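Local coordinates for protein mannitol dehydrogenase (Pseudomonas fluorescens, PDB 1LJ8) that probably catalyses the NAD-dependent oxidation of mannitol to fructose, holding NAD in a pocket formed largely by its Rossmann-type domain, at residues C189-H194 against P383-P388; N226-R231 against E292-G297; F261-L266 against G281-D286; V265-F270 against D287-E292. All blocks are in the same frame, centred on the assembly; numbering follows the deposited sequence.

The four contacts illustrate how chemistry follows position in a two-domain dehydrogenase. Contacts 1 and 2 are buried, lie near the centre of the chain and both touch NAD; neither has a hydrogen bond between its own segments, and their polar ends turn to the cofactor or to third residues. Contacts 3 and 4 lie further out and share Val265 and Leu266 of strand 263-266. Contact 3, partly exposed, is a backbone-bonded strand pair, whereas contact 4, mostly buried, combines one bridging carboxylate at a helix start with a valine-valine contact. Helix 289-313 serves both contacts 2 and 4, and strand 227-230 of contact 2 pairs with the strand used in contacts 3 and 4.

Contact 1 of 4, residues C189-H194 against P383-P388; sequences CDNLPH and PKFTVP. With NAD (nicotinamide-adenine-dinucleotide), chain B.
The NAD pocket has one wall where the two domains meet, and here Asn191 and Leu192, from the loop after strand 185-188, touch Phe385 and Lys384 at the end of helix 378-385. The loop is a worked case of a tight turn that serves a ligand on one side and a neighbouring domain on the other. Asn191 is the centre of an inverse gamma turn, and its N-H donates to NAD O2D (2.9 Å, angle 160°). The same ribose hydroxyl donates to Asp190 OD1 at 2.8 Å, so two adjacent residues grip one oxygen. Asp190 is itself positioned by Tyr136 and by the backbone N-H groups of Ile131 and Thr132. With CG beside the backbone N (chi1 -72°), the Asn191 amide is brought to the nicotinamide, OD1 lying 3.2 Å from NAD C6N; Lys295 donates to OD1, and ND2 bonds to Glu133, which together fix the amide's rotation.

Toward the C-terminal domain no hydrogen bond crosses the contact, and carbon does most of the touching. Asn191 O meets the edge of the Phe385 ring in its plane, 3.6 Å from CE2, and Asn191 CB also comes within 3.8 Å of CE2. Leu192 and Lys384 run side by side, with CD2 3.8 Å from CE, while the ammonium group at the end of the lysine pairs with Asp140. Pro193 packs beside the start of the lysine chain. The buried Asn191 O has no hydrogen-bond partner in the model, so the weakly positive ring edge of Phe385 probably offsets part of its partial negative charge.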
# COMPACT_ATOMS: atom_id res chain seq x y z
N CYS A 189 4.17 -4.92 -5.02
CA CYS A 189 2.77 -4.51 -5.22
C CYS A 189 2.46 -3.38 -4.24
O CYS A 189 1.32 -3.21 -3.80
CB CYS A 189 1.81 -5.70 -4.99
SG CYS A 189 2.09 -7.00 -6.20
N ASP A 190 3.49 -2.60 -3.89
CA ASP A 190 3.28 -1.45 -3.01
C ASP A 190 3.13 -0.13 -3.77
O ASP A 190 3.52 -0.02 -4.93
CB ASP A 190 4.44 -1.32 -2.00
CG ASP A 190 4.37 -2.40 -0.89
OD1 ASP A 190 3.37 -2.34 -0.12
OD2 ASP A 190 5.32 -3.26 -0.79
N ASN A 191 2.58 0.87 -3.08
CA ASN A 191 2.34 2.18 -3.67
C ASN A 191 3.58 3.06 -3.70
O ASN A 191 3.71 3.95 -2.86
CB ASN A 191 1.27 2.89 -2.85
CG ASN A 191 -0.11 2.29 -3.04
OD1 ASN A 191 -0.44 1.75 -4.11
ND2 ASN A 191 -0.96 2.48 -2.03
N LEU A 192 4.46 2.84 -4.67
CA LEU A 192 5.66 3.67 -4.83
C LEU A 192 5.60 4.01 -6.31
O LEU A 192 5.24 3.16 -7.12
CB LEU A 192 6.96 2.88 -4.56
CG LEU A 192 7.26 2.78 -3.05
CD1 LEU A 192 6.48 1.60 -2.44
CD2 LEU A 192 8.79 2.55 -2.85
N PRO A 193 5.98 5.23 -6.68
CA PRO A 193 5.92 5.60 -8.11
C PRO A 193 6.58 4.58 -9.07
O PRO A 193 6.01 4.22 -10.12
CB PRO A 193 6.61 6.96 -8.11
CG PRO A 193 6.16 7.57 -6.81
CD PRO A 193 6.26 6.41 -5.83
N HIS A 194 7.81 4.18 -8.76
CA HIS A 194 8.50 3.20 -9.58
C HIS A 194 8.80 2.05 -8.60
O HIS A 194 9.94 1.85 -8.19
CB HIS A 194 9.84 3.76 -10.12
CG HIS A 194 9.69 4.95 -11.02
ND1 HIS A 194 10.78 5.65 -11.51
CD2 HIS A 194 8.59 5.63 -11.44
CE1 HIS A 194 10.35 6.71 -12.19
NE2 HIS A 194 9.03 6.72 -12.16
N PRO A 383 6.57 11.25 1.64
CA PRO A 383 7.60 11.32 0.58
C PRO A 383 7.23 10.60 -0.71
O PRO A 383 7.83 10.87 -1.75
CB PRO A 383 8.88 10.73 1.26
CG PRO A 383 8.29 9.78 2.33
CD PRO A 383 7.10 10.61 2.87
N LYS A 384 6.26 9.68 -0.64
CA LYS A 384 5.82 9.00 -1.85
C LYS A 384 4.66 9.69 -2.54
O LYS A 384 4.64 9.79 -3.77
CB LYS A 384 5.34 7.57 -1.54
CG LYS A 384 6.42 6.52 -1.60
CD LYS A 384 7.46 6.73 -0.55
CE LYS A 384 8.55 5.65 -0.68
NZ LYS A 384 9.71 5.94 0.20
N PHE A 385 3.70 10.16 -1.74
CA PHE A 385 2.44 10.67 -2.29
C PHE A 385 2.29 12.15 -2.51
O PHE A 385 1.52 12.56 -3.40
CB PHE A 385 1.24 10.33 -1.37
CG PHE A 385 1.05 8.85 -1.05
CD1 PHE A 385 0.12 8.47 -0.06
CD2 PHE A 385 1.76 7.83 -1.74
CE1 PHE A 385 -0.10 7.08 0.24
CE2 PHE A 385 1.54 6.45 -1.45
CZ PHE A 385 0.62 6.08 -0.46
N THR A 386 3.01 12.94 -1.70
CA THR A 386 2.80 14.39 -1.66
C THR A 386 4.05 15.25 -1.86
O THR A 386 4.02 16.26 -2.57
CB THR A 386 2.17 14.71 -0.30
OG1 THR A 386 1.00 13.89 -0.15
CG2 THR A 386 1.86 16.23 -0.15
N VAL A 387 5.15 14.86 -1.23
CA VAL A 387 6.34 15.65 -1.39
C VAL A 387 6.81 15.82 -2.85
O VAL A 387 7.28 16.90 -3.20
CB VAL A 387 7.49 15.11 -0.48
CG1 VAL A 387 8.77 15.90 -0.72
CG2 VAL A 387 7.08 15.26 0.99
N PRO A 388 6.70 14.79 -3.71
CA PRO A 388 7.15 15.01 -5.11
C PRO A 388 6.38 16.16 -5.78
O PRO A 388 6.95 17.02 -6.49
CB PRO A 388 6.89 13.65 -5.77
CG PRO A 388 7.23 12.70 -4.65
CD PRO A 388 6.48 13.34 -3.47
PA NAD B . -2.35 -4.27 6.05
O1A NAD B . -2.15 -3.43 7.20
O2A NAD B . -3.55 -5.15 5.88
O5B NAD B . -1.11 -5.25 5.85
C5B NAD B . 0.24 -4.70 5.79
C4B NAD B . 1.07 -6.00 5.75
O4B NAD B . 2.50 -5.58 5.63
C3B NAD B . 1.09 -6.85 7.07
O3B NAD B . 1.18 -8.22 6.66
C2B NAD B . 2.34 -6.34 7.80
O2B NAD B . 2.85 -7.27 8.75
C1B NAD B . 3.30 -6.19 6.63
N9A NAD B . 4.42 -5.34 6.86
C8A NAD B . 4.50 -4.06 7.39
N7A NAD B . 5.73 -3.60 7.39
C5A NAD B . 6.49 -4.63 6.85
C6A NAD B . 7.86 -4.68 6.60
N6A NAD B . 8.74 -3.70 6.84
N1A NAD B . 8.38 -5.85 6.06
C2A NAD B . 7.55 -6.93 5.76
N3A NAD B . 6.18 -6.90 5.98
C4A NAD B . 5.70 -5.70 6.53
O3 NAD B . -2.23 -3.30 4.80
PN NAD B . -2.83 -3.40 3.31
O1N NAD B . -4.11 -2.69 3.26
O2N NAD B . -2.83 -4.82 2.93
O5D NAD B . -1.81 -2.54 2.47
C5D NAD B . -0.49 -3.05 2.34
C4D NAD B . 0.12 -2.30 1.24
O4D NAD B . -0.43 -2.62 -0.06
C3D NAD B . 0.11 -0.73 1.31
O3D NAD B . 1.08 -0.22 2.22
C2D NAD B . 0.27 -0.31 -0.14
O2D NAD B . 1.64 -0.20 -0.50
C1D NAD B . -0.45 -1.44 -0.92
N1N NAD B . -1.83 -1.12 -1.33
C2N NAD B . -2.94 -1.07 -0.47
C3N NAD B . -4.14 -0.66 -0.99
C7N NAD B . -5.36 -0.57 -0.06
O7N NAD B . -6.37 -0.00 -0.50
N7N NAD B . -5.30 -1.00 1.19
C4N NAD B . -4.26 -0.26 -2.41
C5N NAD B . -3.11 -0.36 -3.25
C6N NAD B . -1.86 -0.79 -2.72

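Contact 2 of 4, residues N226-R231 against E292-G297; sequences NAMVDR and EEMKIG. With NAD (nicotinamide-adenine-dinucleotide), chain B.
Glu292 and Lys295 of helix 289-313 lie across Ala227, Met228 and Val229 on an outer strand of a small mixed sheet, a strand-on-helix packing that joins the Rossmann and C-terminal parts. The axes of the two short segments come within 8.3 Å at 38°, and no hydrogen bond passes between the segments. Among the apolar contacts, the ends of two selenomethionines meet, Met228 CE standing 4.1 Å from Met294 CE, and the first of these methyls also rests on Lys295 CB.

The polar groups pack without bonding one another. The Glu292 chain, bent at chi2 (59°), sets its CD 3.4 Å from Ala227 O, and its CG packs against the carbonyl oxygens of Leu192 and Pro193. Replacing this glutamate by an alanine would probably open a gap beside those carbonyls and leave Ala227 O without its covering chain. Lys295 reaches across the strand, placing CE 3.4 Å from Val229 O and 3.6 Å from Asp230 OD1. Its NZ is hydrogen-bonded to Asn300, whereas Asp230 has its salt bridge with Arg361. On the cofactor side, Val229 CG2 lies 4.1 Å from NAD C6N.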
# COMPACT_ATOMS: atom_id res chain seq x y z
N ASN A 226 7.98 -3.13 -12.63
CA ASN A 226 7.21 -2.08 -12.00
C ASN A 226 5.76 -2.43 -12.28
O ASN A 226 5.47 -3.15 -13.22
CB ASN A 226 7.48 -0.71 -12.62
CG ASN A 226 8.90 -0.25 -12.36
OD1 ASN A 226 9.26 0.11 -11.22
ND2 ASN A 226 9.73 -0.27 -13.40
N ALA A 227 4.87 -1.89 -11.45
CA ALA A 227 3.43 -2.12 -11.66
C ALA A 227 2.61 -0.98 -11.13
O ALA A 227 3.03 -0.23 -10.25
CB ALA A 227 2.97 -3.43 -10.92
N MSE A 228 1.40 -0.87 -11.68
CA MSE A 228 0.42 0.02 -11.13
C MSE A 228 -0.62 -0.95 -10.54
O MSE A 228 -1.19 -1.76 -11.28
CB MSE A 228 -0.27 0.82 -12.20
CG MSE A 228 -0.98 1.90 -11.50
SE MSE A 228 -2.78 1.52 -11.53
CE MSE A 228 -2.68 2.72 -12.87
N VAL A 229 -0.85 -0.90 -9.23
CA VAL A 229 -1.79 -1.81 -8.59
C VAL A 229 -2.89 -0.97 -7.98
O VAL A 229 -2.60 0.03 -7.29
CB VAL A 229 -1.06 -2.68 -7.53
CG1 VAL A 229 0.04 -3.52 -8.28
CG2 VAL A 229 -0.45 -1.81 -6.41
N ASP A 230 -4.15 -1.33 -8.21
CA ASP A 230 -5.19 -0.45 -7.73
C ASP A 230 -6.45 -1.20 -7.29
O ASP A 230 -7.04 -1.90 -8.10
CB ASP A 230 -5.55 0.50 -8.90
CG ASP A 230 -6.38 1.72 -8.47
OD1 ASP A 230 -6.62 1.87 -7.28
OD2 ASP A 230 -6.78 2.56 -9.34
N ARG A 231 -6.82 -1.08 -6.02
CA ARG A 231 -8.09 -1.63 -5.52
C ARG A 231 -8.21 -1.19 -4.07
O ARG A 231 -7.44 -1.64 -3.21
CB ARG A 231 -8.20 -3.17 -5.61
CG ARG A 231 -9.63 -3.61 -5.17
CD ARG A 231 -9.86 -5.11 -5.35
NE ARG A 231 -11.24 -5.29 -5.80
CZ ARG A 231 -11.77 -6.44 -6.18
NH1 ARG A 231 -11.05 -7.55 -6.16
NH2 ARG A 231 -13.01 -6.45 -6.70
N GLU A 292 1.64 4.44 -13.02
CA GLU A 292 1.80 4.36 -11.56
C GLU A 292 2.04 5.78 -11.01
O GLU A 292 1.54 6.13 -9.94
CB GLU A 292 2.95 3.41 -11.17
CG GLU A 292 3.12 3.22 -9.61
CD GLU A 292 1.87 2.65 -8.87
OE1 GLU A 292 1.99 2.36 -7.64
OE2 GLU A 292 0.78 2.47 -9.46
N GLU A 293 2.80 6.61 -11.74
CA GLU A 293 3.03 8.00 -11.26
C GLU A 293 1.69 8.73 -11.15
O GLU A 293 1.44 9.48 -10.19
CB GLU A 293 3.95 8.77 -12.24
CG GLU A 293 5.40 8.37 -12.12
CD GLU A 293 6.26 8.79 -13.31
OE1 GLU A 293 5.76 9.58 -14.15
OE2 GLU A 293 7.42 8.32 -13.40
N MSE A 294 0.86 8.52 -12.17
CA MSE A 294 -0.48 9.10 -12.24
C MSE A 294 -1.38 8.69 -11.07
O MSE A 294 -2.05 9.52 -10.42
CB MSE A 294 -1.18 8.66 -13.53
CG MSE A 294 -2.61 9.12 -13.61
SE MSE A 294 -3.60 8.10 -15.02
CE MSE A 294 -3.85 6.42 -14.09
N LYS A 295 -1.42 7.39 -10.81
CA LYS A 295 -2.28 6.92 -9.73
C LYS A 295 -1.78 7.38 -8.38
O LYS A 295 -2.56 7.80 -7.51
CB LYS A 295 -2.33 5.39 -9.78
CG LYS A 295 -3.21 4.84 -8.65
CD LYS A 295 -2.44 3.93 -7.79
CE LYS A 295 -3.35 3.30 -6.71
NZ LYS A 295 -2.56 3.20 -5.42
N ILE A 296 -0.47 7.29 -8.17
CA ILE A 296 0.09 7.72 -6.88
C ILE A 296 -0.15 9.23 -6.67
O ILE A 296 -0.56 9.69 -5.59
CB ILE A 296 1.61 7.44 -6.80
CG1 ILE A 296 1.89 5.91 -6.81
CG2 ILE A 296 2.18 8.09 -5.53
CD1 ILE A 296 1.42 5.22 -5.55
N GLY A 297 0.09 10.03 -7.72
CA GLY A 297 -0.06 11.48 -7.58
C GLY A 297 -1.48 11.96 -7.34
O GLY A 297 -1.75 12.84 -6.52
PA NAD B . -2.35 -4.27 6.05
O1A NAD B . -2.15 -3.43 7.20
O2A NAD B . -3.55 -5.15 5.88
O5B NAD B . -1.11 -5.25 5.85
C5B NAD B . 0.24 -4.70 5.79
C4B NAD B . 1.07 -6.00 5.75
O4B NAD B . 2.50 -5.58 5.63
C3B NAD B . 1.09 -6.85 7.07
O3B NAD B . 1.18 -8.22 6.66
C2B NAD B . 2.34 -6.34 7.80
O2B NAD B . 2.85 -7.27 8.75
C1B NAD B . 3.30 -6.19 6.63
N9A NAD B . 4.42 -5.34 6.86
C8A NAD B . 4.50 -4.06 7.39
N7A NAD B . 5.73 -3.60 7.39
C5A NAD B . 6.49 -4.63 6.85
C6A NAD B . 7.86 -4.68 6.60
N6A NAD B . 8.74 -3.70 6.84
N1A NAD B . 8.38 -5.85 6.06
C2A NAD B . 7.55 -6.93 5.76
N3A NAD B . 6.18 -6.90 5.98
C4A NAD B . 5.70 -5.70 6.53
O3 NAD B . -2.23 -3.30 4.80
PN NAD B . -2.83 -3.40 3.31
O1N NAD B . -4.11 -2.69 3.26
O2N NAD B . -2.83 -4.82 2.93
O5D NAD B . -1.81 -2.54 2.47
C5D NAD B . -0.49 -3.05 2.34
C4D NAD B . 0.12 -2.30 1.24
O4D NAD B . -0.43 -2.62 -0.06
C3D NAD B . 0.11 -0.73 1.31
O3D NAD B . 1.08 -0.22 2.22
C2D NAD B . 0.27 -0.31 -0.14
O2D NAD B . 1.64 -0.20 -0.50
C1D NAD B . -0.45 -1.44 -0.92
N1N NAD B . -1.83 -1.12 -1.33
C2N NAD B . -2.94 -1.07 -0.47
C3N NAD B . -4.14 -0.66 -0.99
C7N NAD B . -5.36 -0.57 -0.06
O7N NAD B . -6.37 -0.00 -0.50
N7N NAD B . -5.30 -1.00 1.19
C4N NAD B . -4.26 -0.26 -2.41
C5N NAD B . -3.11 -0.36 -3.25
C6N NAD B . -1.86 -0.79 -2.72

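Contact 3 of 4, residues F261-L266 against G281-D286; sequences FVQWVL and GVQFTD
Leu266 N donates to Gln283 O at 2.7 Å, the shortest hydrogen bond between the two segments, and the same oxygen also receives a CA-H...O contact from Val265 CA (3.2 Å). Two further backbone bonds continue the pairing: Gln283 N to Trp264 O at 2.9 Å and Thr285 N to Leu266 O at 3.0 Å.

On the face of Val265, the Gln263 chain, extended beyond CG, carries NE2 to Gln283 OE1 (2.9 Å, angle 165°). The two amides are nearly coplanar, 10° apart, and a water held by Trp264 N lies close to the accepting oxygen. A leucine in place of Gln263 would probably leave Gln283 OE1 without this donor and its amide less firmly held. Val265 CG1 meets Thr285 CG2 at 3.6 Å.

The other face is apolar. Leu266 CD1 and Val282 CG1 both sit over one face of the Trp264 ring, offset toward its rim, and the indole also meets His41 and Trp277. Alongside, Leu266 CD1 touches Phe284 CE2 at 3.6 Å. Parallel bridges of Val265 with Gln283 and of Leu266 with Phe284 make this the parallel pair of a three-stranded mixed sheet, in which strand 263-266 pairs antiparallel with strand 227-230 on its other side.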
# COMPACT_ATOMS: atom_id res chain seq x y z
N PHE A 261 -14.25 -2.00 -8.27
CA PHE A 261 -13.18 -1.66 -9.21
C PHE A 261 -11.85 -2.36 -8.83
O PHE A 261 -11.52 -2.45 -7.65
CB PHE A 261 -12.90 -0.15 -9.22
CG PHE A 261 -11.80 0.24 -10.18
CD1 PHE A 261 -12.05 0.33 -11.54
CD2 PHE A 261 -10.51 0.48 -9.71
CE1 PHE A 261 -11.01 0.65 -12.45
CE2 PHE A 261 -9.46 0.80 -10.61
CZ PHE A 261 -9.71 0.88 -11.96
N VAL A 262 -11.11 -2.81 -9.84
CA VAL A 262 -9.81 -3.44 -9.62
C VAL A 262 -9.00 -3.37 -10.92
O VAL A 262 -9.53 -3.56 -12.03
CB VAL A 262 -9.97 -4.92 -9.14
CG1 VAL A 262 -10.74 -5.75 -10.14
CG2 VAL A 262 -8.59 -5.54 -8.80
N GLN A 263 -7.72 -3.05 -10.81
CA GLN A 263 -6.90 -2.97 -12.00
C GLN A 263 -5.46 -3.35 -11.65
O GLN A 263 -5.01 -3.15 -10.52
CB GLN A 263 -6.96 -1.53 -12.58
CG GLN A 263 -6.17 -1.38 -13.88
CD GLN A 263 -6.45 -0.04 -14.58
OE1 GLN A 263 -6.78 0.95 -13.92
NE2 GLN A 263 -6.28 0.01 -15.90
N TRP A 264 -4.75 -3.91 -12.62
CA TRP A 264 -3.34 -4.29 -12.41
C TRP A 264 -2.67 -4.12 -13.78
O TRP A 264 -3.07 -4.78 -14.73
CB TRP A 264 -3.27 -5.77 -12.01
CG TRP A 264 -1.93 -6.23 -11.49
CD1 TRP A 264 -0.79 -5.50 -11.37
CD2 TRP A 264 -1.64 -7.54 -10.99
NE1 TRP A 264 0.21 -6.28 -10.80
CE2 TRP A 264 -0.29 -7.53 -10.56
CE3 TRP A 264 -2.39 -8.72 -10.84
CZ2 TRP A 264 0.33 -8.67 -10.00
CZ3 TRP A 264 -1.79 -9.86 -10.28
CH2 TRP A 264 -0.43 -9.82 -9.87
N VAL A 265 -1.70 -3.22 -13.87
CA VAL A 265 -0.96 -3.08 -15.10
C VAL A 265 0.50 -3.42 -14.69
O VAL A 265 1.02 -2.82 -13.75
CB VAL A 265 -1.02 -1.67 -15.66
CG1 VAL A 265 -0.27 -1.70 -17.04
CG2 VAL A 265 -2.48 -1.22 -15.82
N LEU A 266 1.09 -4.39 -15.36
CA LEU A 266 2.43 -4.91 -15.03
C LEU A 266 3.39 -4.82 -16.20
O LEU A 266 2.99 -4.93 -17.36
CB LEU A 266 2.35 -6.43 -14.73
CG LEU A 266 2.43 -7.15 -13.39
CD1 LEU A 266 2.13 -8.65 -13.55
CD2 LEU A 266 3.79 -6.91 -12.78
N GLY A 281 -7.73 -10.44 -17.06
CA GLY A 281 -7.78 -9.00 -16.95
C GLY A 281 -6.56 -8.17 -16.57
O GLY A 281 -6.64 -6.94 -16.57
N VAL A 282 -5.46 -8.81 -16.18
CA VAL A 282 -4.27 -8.06 -15.82
C VAL A 282 -3.71 -7.54 -17.15
O VAL A 282 -3.73 -8.27 -18.15
CB VAL A 282 -3.24 -8.97 -15.13
CG1 VAL A 282 -1.97 -8.20 -14.75
CG2 VAL A 282 -3.90 -9.56 -13.87
N GLN A 283 -3.22 -6.31 -17.14
CA GLN A 283 -2.71 -5.67 -18.34
C GLN A 283 -1.19 -5.59 -18.31
O GLN A 283 -0.63 -5.34 -17.27
CB GLN A 283 -3.29 -4.27 -18.43
CG GLN A 283 -4.83 -4.30 -18.43
CD GLN A 283 -5.41 -2.94 -18.19
OE1 GLN A 283 -5.83 -2.63 -17.08
NE2 GLN A 283 -5.42 -2.10 -19.21
N PHE A 284 -0.53 -5.81 -19.44
CA PHE A 284 0.92 -5.72 -19.47
C PHE A 284 1.31 -4.61 -20.43
O PHE A 284 0.69 -4.43 -21.48
CB PHE A 284 1.55 -7.03 -19.94
CG PHE A 284 1.45 -8.12 -18.93
CD1 PHE A 284 0.30 -8.90 -18.84
CD2 PHE A 284 2.50 -8.37 -18.06
CE1 PHE A 284 0.20 -9.91 -17.87
CE2 PHE A 284 2.41 -9.36 -17.10
CZ PHE A 284 1.26 -10.14 -17.00
N THR A 285 2.33 -3.84 -20.06
CA THR A 285 2.73 -2.75 -20.94
C THR A 285 4.24 -2.63 -20.83
O THR A 285 4.85 -3.07 -19.85
CB THR A 285 2.01 -1.43 -20.54
OG1 THR A 285 2.24 -0.43 -21.55
CG2 THR A 285 2.50 -0.93 -19.20
N ASP A 286 4.86 -2.02 -21.83
CA ASP A 286 6.30 -1.91 -21.80
C ASP A 286 6.87 -1.06 -20.65
O ASP A 286 7.81 -1.47 -19.97
CB ASP A 286 6.80 -1.39 -23.15
CG ASP A 286 6.50 -2.36 -24.28
OD1 ASP A 286 6.88 -3.54 -24.15
OD2 ASP A 286 5.91 -1.96 -25.30
O HOH W 1 -6.24 -4.60 -15.18

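Contact 4 of 4, residues V265-F270 against D287-E292; sequences VLEDKF and DVTPYE
The chain leaving strand 263-266 passes the start of helix 289-313 with Glu267 and Val288 nearest, their CA atoms 6.3 Å apart. Glu267 bridges this interval: its chain is extended beyond CG (chi2 174°), which carries the carboxylate to the backbone of Val288. Val288 N donates to OE2 at 3.0 Å with an angle of 160°, meeting the anti lone pair. The other oxygen, OE1, takes Lys269 NZ in a salt bridge of 3.0 Å, the ammonium coming from above the carboxylate plane, and also accepts from Asn226 ND2.

Asp287 works on the same helix start. Its OD1 receives Thr289 OG1 at 2.6 Å on the syn lone pair and Thr289 N at 2.9 Å from above the plane, the latter a capping bond. This oxygen lies 3.8 Å from Glu267 OE2, a pair of like charges whose repulsion is probably eased by Lys269 and by a water that donates to OE2 and weakly to OD1.

Val288 fills the apolar side: CG1 lies against the Glu267 chain, and CG2 meets Val265 CG1 at 3.6 Å, the two side chains running in opposite directions. Beyond it, Val288 also touches Asn226 and Met228, so the residue leading into helix 289-313 is seated against strands 227-230 and 263-266 together.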
# COMPACT_ATOMS: atom_id res chain seq x y z
N VAL A 265 -1.70 -3.22 -13.87
CA VAL A 265 -0.96 -3.08 -15.10
C VAL A 265 0.50 -3.42 -14.69
O VAL A 265 1.02 -2.82 -13.75
CB VAL A 265 -1.02 -1.67 -15.66
CG1 VAL A 265 -0.27 -1.70 -17.04
CG2 VAL A 265 -2.48 -1.22 -15.82
N LEU A 266 1.09 -4.39 -15.36
CA LEU A 266 2.43 -4.91 -15.03
C LEU A 266 3.39 -4.82 -16.20
O LEU A 266 2.99 -4.93 -17.36
CB LEU A 266 2.35 -6.43 -14.73
CG LEU A 266 2.43 -7.15 -13.39
CD1 LEU A 266 2.13 -8.65 -13.55
CD2 LEU A 266 3.79 -6.91 -12.78
N GLU A 267 4.67 -4.70 -15.87
CA GLU A 267 5.70 -4.80 -16.89
C GLU A 267 6.00 -6.32 -16.96
O GLU A 267 6.15 -6.97 -15.92
CB GLU A 267 6.94 -4.02 -16.49
CG GLU A 267 6.67 -2.52 -16.58
CD GLU A 267 7.80 -1.68 -16.06
OE1 GLU A 267 8.77 -2.24 -15.42
OE2 GLU A 267 7.69 -0.47 -16.29
N ASP A 268 6.07 -6.89 -18.15
CA ASP A 268 6.30 -8.32 -18.28
C ASP A 268 7.77 -8.68 -18.18
O ASP A 268 8.41 -9.05 -19.18
CB ASP A 268 5.72 -8.81 -19.61
CG ASP A 268 5.40 -10.30 -19.62
OD1 ASP A 268 5.75 -11.03 -18.66
OD2 ASP A 268 4.80 -10.75 -20.62
N LYS A 269 8.29 -8.61 -16.95
CA LYS A 269 9.70 -8.86 -16.67
C LYS A 269 9.81 -9.92 -15.58
O LYS A 269 9.99 -9.58 -14.41
CB LYS A 269 10.35 -7.56 -16.18
CG LYS A 269 10.38 -6.43 -17.18
CD LYS A 269 10.95 -5.14 -16.57
CE LYS A 269 10.87 -3.99 -17.56
NZ LYS A 269 11.32 -2.71 -16.88
N PHE A 270 9.70 -11.19 -15.98
CA PHE A 270 9.73 -12.31 -15.02
C PHE A 270 10.80 -13.27 -15.50
O PHE A 270 10.70 -13.81 -16.61
CB PHE A 270 8.35 -12.99 -14.99
CG PHE A 270 7.29 -12.15 -14.36
CD1 PHE A 270 6.73 -11.06 -15.05
CD2 PHE A 270 6.92 -12.36 -13.03
CE1 PHE A 270 5.85 -10.18 -14.41
CE2 PHE A 270 6.06 -11.51 -12.39
CZ PHE A 270 5.51 -10.39 -13.07
N ASP A 287 6.28 0.11 -20.45
CA ASP A 287 6.68 1.02 -19.38
C ASP A 287 5.43 1.48 -18.58
O ASP A 287 4.62 2.27 -19.04
CB ASP A 287 7.41 2.22 -20.00
CG ASP A 287 7.63 3.35 -19.00
OD1 ASP A 287 7.64 3.07 -17.76
OD2 ASP A 287 7.80 4.51 -19.47
N VAL A 288 5.26 0.91 -17.40
CA VAL A 288 4.10 1.25 -16.61
C VAL A 288 4.30 2.51 -15.76
O VAL A 288 3.35 3.00 -15.18
CB VAL A 288 3.74 0.01 -15.69
CG1 VAL A 288 4.66 -0.02 -14.52
CG2 VAL A 288 2.28 0.07 -15.21
N THR A 289 5.52 3.07 -15.71
CA THR A 289 5.74 4.19 -14.80
C THR A 289 4.84 5.41 -14.94
O THR A 289 4.42 5.95 -13.94
CB THR A 289 7.26 4.58 -14.70
OG1 THR A 289 7.77 5.01 -15.96
CG2 THR A 289 8.09 3.35 -14.26
N PRO A 290 4.49 5.85 -16.17
CA PRO A 290 3.61 7.02 -16.12
C PRO A 290 2.23 6.74 -15.50
O PRO A 290 1.61 7.64 -14.92
CB PRO A 290 3.54 7.48 -17.58
CG PRO A 290 3.89 6.30 -18.37
CD PRO A 290 4.93 5.55 -17.54
N TYR A 291 1.75 5.50 -15.63
CA TYR A 291 0.46 5.10 -15.07
C TYR A 291 0.56 5.03 -13.54
O TYR A 291 -0.32 5.49 -12.84
CB TYR A 291 0.04 3.74 -15.61
CG TYR A 291 -0.09 3.74 -17.11
CD1 TYR A 291 0.76 2.97 -17.91
CD2 TYR A 291 -1.04 4.55 -17.74
CE1 TYR A 291 0.65 3.00 -19.32
CE2 TYR A 291 -1.16 4.60 -19.12
CZ TYR A 291 -0.31 3.82 -19.90
OH TYR A 291 -0.43 3.91 -21.29
N GLU A 292 1.64 4.44 -13.02
CA GLU A 292 1.80 4.36 -11.56
C GLU A 292 2.04 5.78 -11.01
O GLU A 292 1.54 6.13 -9.94
CB GLU A 292 2.95 3.41 -11.17
CG GLU A 292 3.12 3.22 -9.61
CD GLU A 292 1.87 2.65 -8.87
OE1 GLU A 292 1.99 2.36 -7.64
OE2 GLU A 292 0.78 2.47 -9.46
O HOH W 2 9.85 0.89 -16.61